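Local coordinates for protein putative metal-dependent isothiocyanate hydrolase SaxA (Pectobacterium carotovorum, PDB 6BRM) that probably hydrolyses isothiocyanates, the toxic defence compounds of host plants, at a site that holds two zinc ions, at residues M1-I6 and T216-H221; L11-A16 and K157-A162. All coordinates share one frame; numbering follows the deposited sequence.

The chain opens with strand 2-7, turns and comes back as strand 10-15, so the first segments of both contacts are antiparallel neighbours in one sheet. Main-chain hydrogen bonds probably join them, such as Thr-4 N to Val-12 O. Contact 2 closes its loop when the chain reaches 157-162. Contact 1 closes later, at 216-221, and contact 2 is nested inside it. Strands 159-163 and 216-220 belong to the second sheet, with strand 182-186 between them. Both contacts therefore tie the N-terminal hairpin of one sheet to the other sheet across the core. Met-1 CE packs on Ile-159 CD1, which joins the two contacts directly.

Contact 1 (M1-I6 and T216-H221); sequences MKLTQI and TIVASH. With ZN (zinc ion), chain M.
Leu-3 and Gln-5 of strand 2-6 face Val-218 and Ser-220 of strand 216-220 across the core of a metallo-beta-lactamase fold. This is a sandwich contact between its two sheets. The strand axes are 9.3 Å apart and run at 24° in the same general direction, with no main-chain pairing between them. Leu-3 comes first along the chain. Its CD1 methyl meets CG1 of Val-218 at 4.3 Å, a loose apolar touch. Val-184 and Ile-159 of the second sheet also pack on Leu-3. Two residues on, Gln-5 points to the same side. Its CG lies anti to the backbone N (chi1 179°), and the chain then bends at chi2 (65°), which brings the amide beside the Ser-220 hydroxyl. Gln-5 OE1 and Ser-220 OG are 3.1 Å apart, and OG can donate to OE1. The same hydroxyl could instead make a weak hydrogen bond to Asn-8 O. The amide nitrogen of Gln-5 is held by Asn-8 O, which ties this buried side chain to the turn after strand 2-7. The next residue after Ser-220 is a zinc ligand. Asp-71, His-72 and Asp-164 complete the protein ligands of this zinc, which also binds two waters, and His-221 NE2 coordinates it at 2.2 Å.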
ATOM      1  N   MET B   1      29.082   6.659  -2.759  1.00 68.13           N
ATOM      2  CA  MET B   1      28.198   7.426  -1.830  1.00 67.77           C
ATOM      3  C   MET B   1      28.926   7.864  -0.571  1.00 67.05           C
ATOM      4  O   MET B   1      29.962   7.302  -0.210  1.00 68.58           O
ATOM      5  CB  MET B   1      26.997   6.587  -1.391  1.00 67.84           C
ATOM      6  CG  MET B   1      25.946   6.376  -2.457  1.00 68.77           C
ATOM      7  SD  MET B   1      24.856   4.984  -2.088  1.00 69.34           S
ATOM      8  CE  MET B   1      24.408   5.301  -0.390  1.00 68.07           C
ATOM      9  N   LYS B   2      28.361   8.876   0.078  1.00 64.62           N
ATOM     10  CA  LYS B   2      28.666   9.211   1.462  1.00 63.27           C
ATOM     11  C   LYS B   2      27.345   9.528   2.162  1.00 60.37           C
ATOM     12  O   LYS B   2      26.763  10.590   1.940  1.00 60.50           O
ATOM     13  CB  LYS B   2      29.639  10.394   1.541  1.00 64.49           C
ATOM     14  CG  LYS B   2      31.108   9.991   1.630  1.00 65.81           C
ATOM     15  CD  LYS B   2      32.051  11.095   1.166  1.00 66.77           C
ATOM     16  CE  LYS B   2      32.050  12.301   2.098  1.00 67.27           C
ATOM     17  NZ  LYS B   2      32.777  13.453   1.498  1.00 67.80           N
ATOM     18  N   LEU B   3      26.863   8.576   2.963  1.00 57.57           N
ATOM     19  CA  LEU B   3      25.694   8.769   3.822  1.00 57.12           C
ATOM     20  C   LEU B   3      26.192   9.092   5.231  1.00 57.12           C
ATOM     21  O   LEU B   3      26.997   8.339   5.786  1.00 58.89           O
ATOM     22  CB  LEU B   3      24.832   7.497   3.853  1.00 55.93           C
ATOM     23  CG  LEU B   3      23.331   7.598   4.185  1.00 56.12           C
ATOM     24  CD1 LEU B   3      22.803   6.244   4.639  1.00 55.14           C
ATOM     25  CD2 LEU B   3      22.991   8.648   5.235  1.00 56.76           C
ATOM     26  N   THR B   4      25.714  10.201   5.796  1.00 56.24           N
ATOM     27  CA  THR B   4      26.021  10.589   7.173  1.00 56.01           C
ATOM     28  C   THR B   4      24.750  10.515   8.013  1.00 56.66           C
ATOM     29  O   THR B   4      23.758  11.160   7.688  1.00 56.35           O
ATOM     30  CB  THR B   4      26.573  12.032   7.250  1.00 56.20           C
ATOM     31  OG1 THR B   4      27.521  12.256   6.198  1.00 58.36           O
ATOM     32  CG2 THR B   4      27.241  12.296   8.595  1.00 56.57           C
ATOM     33  N   GLN B   5      24.777   9.719   9.081  1.00 57.76           N
ATOM     34  CA  GLN B   5      23.728   9.760  10.099  1.00 58.66           C
ATOM     35  C   GLN B   5      23.937  11.043  10.899  1.00 60.50           C
ATOM     36  O   GLN B   5      25.048  11.292  11.380  1.00 61.84           O
ATOM     37  CB  GLN B   5      23.818   8.531  11.016  1.00 59.15           C
ATOM     38  CG  GLN B   5      22.783   8.451  12.143  1.00 59.90           C
ATOM     39  CD  GLN B   5      21.350   8.310  11.655  1.00 59.17           C
ATOM     40  OE1 GLN B   5      21.098   7.896  10.524  1.00 62.03           O
ATOM     41  NE2 GLN B   5      20.403   8.649  12.517  1.00 56.11           N
ATOM     42  N   ILE B   6      22.889  11.861  11.010  1.00 61.53           N
ATOM     43  CA  ILE B   6      22.920  13.075  11.838  1.00 61.85           C
ATOM     44  C   ILE B   6      22.258  12.750  13.182  1.00 61.77           C
ATOM     45  O   ILE B   6      22.964  12.489  14.154  1.00 63.91           O
ATOM     46  CB  ILE B   6      22.272  14.289  11.117  1.00 62.31           C
ATOM     47  CG1 ILE B   6      23.045  14.642   9.835  1.00 62.64           C
ATOM     48  CG2 ILE B   6      22.181  15.500  12.042  1.00 62.64           C
ATOM     49  CD1 ILE B   6      24.409  15.279  10.041  1.00 63.23           C
ATOM     50  N   THR B 216      22.636  -4.491   2.535  1.00 57.95           N
ATOM     51  CA  THR B 216      23.185  -4.055   3.815  1.00 56.85           C
ATOM     52  C   THR B 216      22.194  -3.074   4.428  1.00 54.27           C
ATOM     53  O   THR B 216      21.761  -2.140   3.754  1.00 53.61           O
ATOM     54  CB  THR B 216      24.539  -3.344   3.620  1.00 57.46           C
ATOM     55  OG1 THR B 216      25.355  -4.096   2.713  1.00 56.93           O
ATOM     56  CG2 THR B 216      25.269  -3.189   4.948  1.00 57.50           C
ATOM     57  N   ILE B 217      21.844  -3.278   5.697  1.00 52.85           N
ATOM     58  CA  ILE B 217      20.846  -2.441   6.373  1.00 52.11           C
ATOM     59  C   ILE B 217      21.528  -1.357   7.210  1.00 51.79           C
ATOM     60  O   ILE B 217      22.346  -1.666   8.075  1.00 52.99           O
ATOM     61  CB  ILE B 217      19.911  -3.266   7.297  1.00 51.10           C
ATOM     62  CG1 ILE B 217      19.457  -4.575   6.628  1.00 50.75           C
ATOM     63  CG2 ILE B 217      18.706  -2.430   7.725  1.00 50.60           C
ATOM     64  CD1 ILE B 217      18.832  -4.422   5.254  1.00 50.64           C
ATOM     65  N   VAL B 218      21.184  -0.097   6.947  1.00 51.72           N
ATOM     66  CA  VAL B 218      21.587   1.028   7.795  1.00 51.44           C
ATOM     67  C   VAL B 218      20.420   1.391   8.717  1.00 51.42           C
ATOM     68  O   VAL B 218      19.384   1.872   8.255  1.00 51.24           O
ATOM     69  CB  VAL B 218      22.000   2.258   6.955  1.00 52.47           C
ATOM     70  CG1 VAL B 218      22.334   3.449   7.852  1.00 51.61           C
ATOM     71  CG2 VAL B 218      23.178   1.909   6.051  1.00 52.90           C
ATOM     72  N   ALA B 219      20.594   1.149  10.017  1.00 50.97           N
ATOM     73  CA  ALA B 219      19.583   1.482  11.020  1.00 50.02           C
ATOM     74  C   ALA B 219      19.589   2.982  11.307  1.00 49.98           C
ATOM     75  O   ALA B 219      20.644   3.622  11.282  1.00 49.53           O
ATOM     76  CB  ALA B 219      19.826   0.694  12.297  1.00 51.52           C
ATOM     77  N   SER B 220      18.405   3.529  11.579  1.00 48.77           N
ATOM     78  CA  SER B 220      18.220   4.967  11.788  1.00 48.01           C
ATOM     79  C   SER B 220      16.898   5.222  12.514  1.00 49.17           C
ATOM     80  O   SER B 220      16.146   4.284  12.774  1.00 50.29           O
ATOM     81  CB  SER B 220      18.244   5.703  10.441  1.00 47.86           C
ATOM     82  OG  SER B 220      18.097   7.110  10.593  1.00 46.85           O
ATOM     83  N   HIS B 221      16.637   6.486  12.845  1.00 49.78           N
ATOM     84  CA  HIS B 221      15.395   6.910  13.511  1.00 50.88           C
ATOM     85  C   HIS B 221      15.275   6.327  14.934  1.00 53.09           C
ATOM     86  O   HIS B 221      14.203   5.863  15.326  1.00 55.21           O
ATOM     87  CB  HIS B 221      14.174   6.549  12.634  1.00 49.44           C
ATOM     88  CG  HIS B 221      12.937   7.350  12.923  1.00 48.09           C
ATOM     89  ND1 HIS B 221      12.369   7.427  14.175  1.00 48.47           N
ATOM     90  CD2 HIS B 221      12.132   8.070  12.104  1.00 47.80           C
ATOM     91  CE1 HIS B 221      11.287   8.185  14.120  1.00 48.53           C
ATOM     92  NE2 HIS B 221      11.114   8.581  12.871  1.00 47.45           N
TER
HETATM   93 ZN    ZN M 302       9.215   9.659  12.489  1.00 52.75          ZN
HETATM   94  O   HOH W   1       7.389  10.863  12.773  1.00 47.57           O
HETATM   95  O   HOH W   2       8.231   8.361  13.969  1.00 46.81           O

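Contact 2 (L11-A16 and K157-A162); sequences LVLQYA and KTIYIA
Strands 11-15 and 159-162 run roughly antiparallel at 158°, but their axes stay 11.5 Å apart, so the strands do not pair, and side chains span the gap between the two sheets. Tyr-15, Leu-13, Ile-159 and Ile-161 do most of this work. Tyr-15 CG is trans to the backbone N (chi1 -165°), which carries the ring across to the start of 157-162. There its hydroxyl lies 2.8 Å from the main-chain O of Lys-157. The distance suits a hydrogen bond donated by OH, although that proton could go to a different acceptor. The carbonyl oxygen approaches the Tyr-15 ring edge-on. On its way the ring passes Ile-159 obliquely, and Tyr-15 CE2 comes to 3.6 Å from Ile-159 CG2. The Tyr-15 and Ile-159 side chains lie alongside each other, pointing opposite ways. The same CG2 methyl is 4.4 Å from Leu-13 CD2, so Ile-159 is shared by two residues of the first strand. Leu-13 CD2 also meets the tip of Ile-161, with CD1 at 4.1 Å, and this pair too is arranged side by side. Phe-151 of strand 148-152 adds to the packing on Leu-13, Ile-159 and Ile-161. Leu-119 lies against Tyr-15. Beyond Ile-161 the strand leads toward Asp-164, which binds both zinc ions. The contact is thus mainly apolar, with one polar point at its end: the tyrosine hydroxyl can satisfy a main-chain carbonyl while the CD2-CE2 side of the ring packs on the Ile-159 methyl.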
ATOM      1  N   LEU B  11      19.638  13.059   7.902  1.00 53.32           N
ATOM      2  CA  LEU B  11      20.878  12.572   7.303  1.00 53.05           C
ATOM      3  C   LEU B  11      21.235  13.384   6.067  1.00 54.26           C
ATOM      4  O   LEU B  11      20.348  13.936   5.408  1.00 55.46           O
ATOM      5  CB  LEU B  11      20.766  11.081   6.959  1.00 53.20           C
ATOM      6  CG  LEU B  11      19.477  10.544   6.318  1.00 53.00           C
ATOM      7  CD1 LEU B  11      19.542  10.605   4.801  1.00 52.57           C
ATOM      8  CD2 LEU B  11      19.213   9.116   6.772  1.00 52.25           C
ATOM      9  N   VAL B  12      22.536  13.478   5.780  1.00 55.03           N
ATOM     10  CA  VAL B  12      23.018  14.085   4.536  1.00 55.59           C
ATOM     11  C   VAL B  12      23.616  13.001   3.648  1.00 54.17           C
ATOM     12  O   VAL B  12      24.307  12.100   4.131  1.00 52.40           O
ATOM     13  CB  VAL B  12      24.003  15.269   4.752  1.00 57.26           C
ATOM     14  CG1 VAL B  12      23.311  16.390   5.510  1.00 57.20           C
ATOM     15  CG2 VAL B  12      25.275  14.857   5.482  1.00 58.50           C
ATOM     16  N   LEU B  13      23.326  13.104   2.352  1.00 54.73           N
ATOM     17  CA  LEU B  13      23.623  12.065   1.370  1.00 53.30           C
ATOM     18  C   LEU B  13      24.301  12.691   0.162  1.00 53.71           C
ATOM     19  O   LEU B  13      23.648  13.391  -0.619  1.00 54.05           O
ATOM     20  CB  LEU B  13      22.318  11.379   0.949  1.00 52.42           C
ATOM     21  CG  LEU B  13      22.322  10.402  -0.232  1.00 52.81           C
ATOM     22  CD1 LEU B  13      23.430   9.363  -0.107  1.00 51.55           C
ATOM     23  CD2 LEU B  13      20.963   9.727  -0.351  1.00 52.85           C
ATOM     24  N   GLN B  14      25.608  12.457   0.021  1.00 54.47           N
ATOM     25  CA  GLN B  14      26.346  12.880  -1.169  1.00 55.05           C
ATOM     26  C   GLN B  14      26.243  11.780  -2.230  1.00 55.44           C
ATOM     27  O   GLN B  14      26.867  10.725  -2.099  1.00 56.70           O
ATOM     28  CB  GLN B  14      27.803  13.207  -0.833  1.00 56.07           C
ATOM     29  CG  GLN B  14      28.558  13.856  -1.994  1.00 58.02           C
ATOM     30  CD  GLN B  14      29.646  14.836  -1.572  1.00 58.65           C
ATOM     31  OE1 GLN B  14      29.539  15.516  -0.547  1.00 58.60           O
ATOM     32  NE2 GLN B  14      30.691  14.932  -2.385  1.00 58.76           N
ATOM     33  N   TYR B  15      25.439  12.033  -3.265  1.00 55.60           N
ATOM     34  CA  TYR B  15      25.088  11.027  -4.277  1.00 54.22           C
ATOM     35  C   TYR B  15      25.194  11.623  -5.685  1.00 54.26           C
ATOM     36  O   TYR B  15      24.512  12.605  -6.001  1.00 52.89           O
ATOM     37  CB  TYR B  15      23.661  10.522  -4.020  1.00 54.78           C
ATOM     38  CG  TYR B  15      23.289   9.248  -4.760  1.00 54.02           C
ATOM     39  CD1 TYR B  15      22.959   9.272  -6.116  1.00 53.48           C
ATOM     40  CD2 TYR B  15      23.242   8.022  -4.099  1.00 53.27           C
ATOM     41  CE1 TYR B  15      22.612   8.112  -6.792  1.00 52.02           C
ATOM     42  CE2 TYR B  15      22.896   6.856  -4.771  1.00 52.81           C
ATOM     43  CZ  TYR B  15      22.579   6.910  -6.119  1.00 51.89           C
ATOM     44  OH  TYR B  15      22.238   5.767  -6.798  1.00 50.58           O
ATOM     45  N   ALA B  16      26.054  11.024  -6.514  1.00 53.96           N
ATOM     46  CA  ALA B  16      26.242  11.414  -7.920  1.00 52.46           C
ATOM     47  C   ALA B  16      26.678  12.875  -8.094  1.00 51.77           C
ATOM     48  O   ALA B  16      26.178  13.595  -8.966  1.00 52.84           O
ATOM     49  CB  ALA B  16      24.981  11.114  -8.729  1.00 53.48           C
ATOM     50  N   LYS B 157      26.004   2.874  -6.391  1.00 51.95           N
ATOM     51  CA  LYS B 157      25.073   1.829  -5.957  1.00 51.47           C
ATOM     52  C   LYS B 157      23.690   2.414  -5.686  1.00 50.77           C
ATOM     53  O   LYS B 157      23.546   3.622  -5.455  1.00 52.41           O
ATOM     54  CB  LYS B 157      25.588   1.119  -4.702  1.00 52.61           C
ATOM     55  CG  LYS B 157      26.879   0.344  -4.914  1.00 52.78           C
ATOM     56  CD  LYS B 157      27.250  -0.461  -3.681  1.00 53.28           C
ATOM     57  CE  LYS B 157      28.274  -1.537  -3.998  1.00 54.43           C
ATOM     58  NZ  LYS B 157      28.520  -2.411  -2.815  1.00 55.50           N
ATOM     59  N   THR B 158      22.683   1.546  -5.715  1.00 48.37           N
ATOM     60  CA  THR B 158      21.293   1.939  -5.505  1.00 46.33           C
ATOM     61  C   THR B 158      20.995   1.960  -4.009  1.00 44.96           C
ATOM     62  O   THR B 158      21.261   0.977  -3.314  1.00 46.08           O
ATOM     63  CB  THR B 158      20.333   0.955  -6.209  1.00 46.30           C
ATOM     64  OG1 THR B 158      20.705   0.824  -7.589  1.00 47.07           O
ATOM     65  CG2 THR B 158      18.888   1.438  -6.123  1.00 46.22           C
ATOM     66  N   ILE B 159      20.433   3.068  -3.521  1.00 42.99           N
ATOM     67  CA  ILE B 159      20.085   3.214  -2.093  1.00 42.20           C
ATOM     68  C   ILE B 159      18.585   3.469  -1.947  1.00 40.23           C
ATOM     69  O   ILE B 159      18.006   4.222  -2.725  1.00 38.13           O
ATOM     70  CB  ILE B 159      20.909   4.314  -1.358  1.00 41.88           C
ATOM     71  CG1 ILE B 159      20.426   4.462   0.096  1.00 43.43           C
ATOM     72  CG2 ILE B 159      20.816   5.657  -2.062  1.00 42.30           C
ATOM     73  CD1 ILE B 159      21.365   5.196   1.032  1.00 44.57           C
ATOM     74  N   TYR B 160      17.985   2.837  -0.935  1.00 40.51           N
ATOM     75  CA  TYR B 160      16.559   2.974  -0.622  1.00 40.27           C
ATOM     76  C   TYR B 160      16.377   3.456   0.816  1.00 39.80           C
ATOM     77  O   TYR B 160      16.663   2.718   1.752  1.00 40.22           O
ATOM     78  CB  TYR B 160      15.858   1.620  -0.830  1.00 39.42           C
ATOM     79  CG  TYR B 160      14.375   1.550  -0.479  1.00 38.75           C
ATOM     80  CD1 TYR B 160      13.529   2.654  -0.618  1.00 39.30           C
ATOM     81  CD2 TYR B 160      13.812   0.352  -0.048  1.00 39.01           C
ATOM     82  CE1 TYR B 160      12.175   2.570  -0.312  1.00 39.50           C
ATOM     83  CE2 TYR B 160      12.461   0.258   0.254  1.00 39.74           C
ATOM     84  CZ  TYR B 160      11.647   1.369   0.121  1.00 40.12           C
ATOM     85  OH  TYR B 160      10.310   1.278   0.427  1.00 41.51           O
ATOM     86  N   ILE B 161      15.926   4.700   0.983  1.00 40.43           N
ATOM     87  CA  ILE B 161      15.486   5.203   2.285  1.00 41.06           C
ATOM     88  C   ILE B 161      13.998   4.887   2.420  1.00 42.08           C
ATOM     89  O   ILE B 161      13.168   5.543   1.790  1.00 42.90           O
ATOM     90  CB  ILE B 161      15.745   6.722   2.443  1.00 41.05           C
ATOM     91  CG1 ILE B 161      17.260   7.008   2.470  1.00 41.60           C
ATOM     92  CG2 ILE B 161      15.073   7.267   3.706  1.00 41.29           C
ATOM     93  CD1 ILE B 161      17.813   7.587   1.188  1.00 41.78           C
ATOM     94  N   ALA B 162      13.676   3.889   3.243  1.00 42.54           N
ATOM     95  CA  ALA B 162      12.301   3.400   3.393  1.00 42.94           C
ATOM     96  C   ALA B 162      11.382   4.395   4.103  1.00 44.81           C
ATOM     97  O   ALA B 162      10.198   4.506   3.755  1.00 44.56           O
ATOM     98  CB  ALA B 162      12.292   2.068   4.122  1.00 42.18           C
TER